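Local coordinates for protein phosphorylated carbohydrates phosphatase TM_1254 (Thermotoga maritima msb8, PDB 3KBB) that dephosphorylates phosphorylated sugars such as fructose 6-phosphate and mannose 6-phosphate with the help of a divalent metal ion, cobalt giving the highest activity, at residues 104-109 with 144-149. Numbering follows the deposited sequence.
Sequences ALATST and EIYLLV. With SO4 (sulfate ion), chain D.
Val149 meets strand 104-106 with both of its methyls, a compact example of how a helix settles on a parallel sheet when the strand offers it alanines. CG1, anti to the backbone N, lies 3.7 Å from CB of Ala104, while CG2 reaches the same 3.7 Å from CB of Ala106, the two branches thus dividing between alternate residues that face the helix. The Tyr146 ring approaches the methyl of Ala106 obliquely, CE1 standing 4.1 Å from its CB, and carries its hydroxyl onward to a hydrogen bond with Glu164. Ile145 reaches across from the helix toward the end of the strand: with its CG1 turned away from the backbone N (chi1 -163°) and the chain fully extended, CD1 ends 3.4 Å from the carbonyl O of Thr107. Helix 144-153 thereby covers one face of the Rossmann-like sheet of the HAD superfamily, running nearly antiparallel to the strand at 162°. Just past the strand end, Thr107 probably occupies the place of the threonine or serine of HAD motif II, near Asp7, the probable nucleophile. Its OG1 gives a 2.7 Å hydrogen bond to sulfate O1 and accepts one from Thr109 N at 3.0 Å, closing an ST turn. A valine in its place would probably leave sulfate O1 without this donor and the turn without its side-chain acceptor. Ser108 N points almost straight at sulfate O4, 2.8 Å away with an angle of 173°, and Lys140 and the backbone N of Asp9 also bind the anion, consistent with a phosphate-binding site.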
loop_
_atom_site.group_PDB
_atom_site.type_symbol
_atom_site.label_atom_id
_atom_site.label_comp_id
_atom_site.label_asym_id
_atom_site.label_seq_id
_atom_site.Cartn_x
_atom_site.Cartn_y
_atom_site.Cartn_z
ATOM N N ALA A 104 -4.834 12.693 4.511
ATOM C CA ALA A 104 -5.555 11.906 3.521
ATOM C C ALA A 104 -4.825 10.587 3.260
ATOM O O ALA A 104 -3.597 10.503 3.410
ATOM C CB ALA A 104 -5.710 12.650 2.220
ATOM N N LEU A 105 -5.603 9.604 2.809
ATOM C CA LEU A 105 -5.110 8.290 2.415
ATOM C C LEU A 105 -5.433 8.113 0.931
ATOM O O LEU A 105 -6.532 8.473 0.483
ATOM C CB LEU A 105 -5.884 7.218 3.181
ATOM C CG LEU A 105 -5.324 5.881 2.729
ATOM C CD1 LEU A 105 -4.082 5.504 3.523
ATOM C CD2 LEU A 105 -6.376 4.784 2.731
ATOM N N ALA A 106 -4.490 7.584 0.148
ATOM C CA ALA A 106 -4.779 7.203 -1.230
ATOM C C ALA A 106 -4.261 5.762 -1.390
ATOM O O ALA A 106 -3.126 5.445 -0.988
ATOM C CB ALA A 106 -4.151 8.156 -2.242
ATOM N N THR A 107 -5.087 4.877 -1.930
ATOM C CA THR A 107 -4.662 3.499 -2.118
ATOM C C THR A 107 -5.296 2.918 -3.357
ATOM O O THR A 107 -6.446 3.240 -3.661
ATOM C CB THR A 107 -5.004 2.611 -0.908
ATOM O OG1 THR A 107 -4.594 1.263 -1.167
ATOM C CG2 THR A 107 -6.532 2.642 -0.592
ATOM N N SER A 108 -4.565 2.045 -4.059
ATOM C CA SER A 108 -5.127 1.323 -5.188
ATOM C C SER A 108 -6.091 0.216 -4.731
ATOM O O SER A 108 -6.835 -0.350 -5.541
ATOM C CB SER A 108 -3.987 0.681 -6.011
ATOM O OG SER A 108 -3.085 1.691 -6.450
ATOM N N THR A 109 -6.013 -0.152 -3.454
ATOM C CA THR A 109 -6.836 -1.226 -2.893
ATOM C C THR A 109 -8.291 -0.763 -2.855
ATOM O O THR A 109 -8.540 0.375 -2.461
ATOM C CB THR A 109 -6.410 -1.523 -1.445
ATOM O OG1 THR A 109 -5.046 -1.980 -1.437
ATOM C CG2 THR A 109 -7.290 -2.599 -0.844
ATOM N N GLU A 144 -5.284 10.409 -11.921
ATOM C CA GLU A 144 -6.681 10.438 -11.426
ATOM C C GLU A 144 -6.837 10.324 -9.895
ATOM O O GLU A 144 -7.551 11.137 -9.248
ATOM C CB GLU A 144 -7.514 9.369 -12.137
ATOM C CG GLU A 144 -8.977 9.701 -12.085
ATOM C CD GLU A 144 -9.860 8.643 -12.755
ATOM O OE1 GLU A 144 -9.348 7.914 -13.626
ATOM O OE2 GLU A 144 -11.068 8.595 -12.393
ATOM N N ILE A 145 -6.207 9.315 -9.306
ATOM C CA ILE A 145 -6.365 9.089 -7.876
ATOM C C ILE A 145 -5.893 10.266 -7.013
ATOM O O ILE A 145 -6.577 10.649 -6.072
ATOM C CB ILE A 145 -5.744 7.752 -7.444
ATOM C CG1 ILE A 145 -6.282 7.327 -6.064
ATOM C CG2 ILE A 145 -4.232 7.750 -7.550
ATOM C CD1 ILE A 145 -5.861 5.949 -5.646
ATOM N N TYR A 146 -4.734 10.837 -7.359
ATOM C CA TYR A 146 -4.255 12.015 -6.602
ATOM C C TYR A 146 -5.070 13.262 -6.896
ATOM O O TYR A 146 -5.261 14.068 -6.002
ATOM C CB TYR A 146 -2.751 12.243 -6.837
ATOM C CG TYR A 146 -2.000 11.258 -5.960
ATOM C CD1 TYR A 146 -1.873 11.475 -4.567
ATOM C CD2 TYR A 146 -1.446 10.097 -6.495
ATOM C CE1 TYR A 146 -1.223 10.560 -3.753
ATOM C CE2 TYR A 146 -0.786 9.160 -5.691
ATOM C CZ TYR A 146 -0.687 9.405 -4.305
ATOM O OH TYR A 146 -0.054 8.510 -3.472
ATOM N N LEU A 147 -5.519 13.435 -8.140
ATOM C CA LEU A 147 -6.437 14.559 -8.486
ATOM C C LEU A 147 -7.717 14.483 -7.639
ATOM O O LEU A 147 -8.208 15.517 -7.138
ATOM C CB LEU A 147 -6.721 14.549 -10.011
ATOM C CG LEU A 147 -5.504 14.911 -10.862
ATOM C CD1 LEU A 147 -5.789 14.509 -12.355
ATOM C CD2 LEU A 147 -5.093 16.395 -10.743
ATOM N N LEU A 148 -8.256 13.274 -7.437
ATOM C CA LEU A 148 -9.466 13.107 -6.617
ATOM C C LEU A 148 -9.170 13.396 -5.130
ATOM O O LEU A 148 -9.987 14.029 -4.436
ATOM C CB LEU A 148 -10.033 11.691 -6.786
ATOM C CG LEU A 148 -11.387 11.364 -6.106
ATOM C CD1 LEU A 148 -12.452 12.414 -6.432
ATOM C CD2 LEU A 148 -11.826 9.919 -6.471
ATOM N N VAL A 149 -8.005 12.952 -4.641
ATOM C CA VAL A 149 -7.593 13.295 -3.260
ATOM C C VAL A 149 -7.532 14.817 -3.090
ATOM O O VAL A 149 -8.055 15.338 -2.073
ATOM C CB VAL A 149 -6.216 12.668 -2.861
ATOM C CG1 VAL A 149 -5.780 13.164 -1.439
ATOM C CG2 VAL A 149 -6.333 11.140 -2.832
HETATM S S SO4 D . -1.751 0.705 -2.391
HETATM O O1 SO4 D . -1.916 1.172 -1.006
HETATM O O2 SO4 D . -0.468 0.025 -2.544
HETATM O O3 SO4 D . -2.750 -0.345 -2.695
HETATM O O4 SO4 D . -1.799 1.801 -3.419
#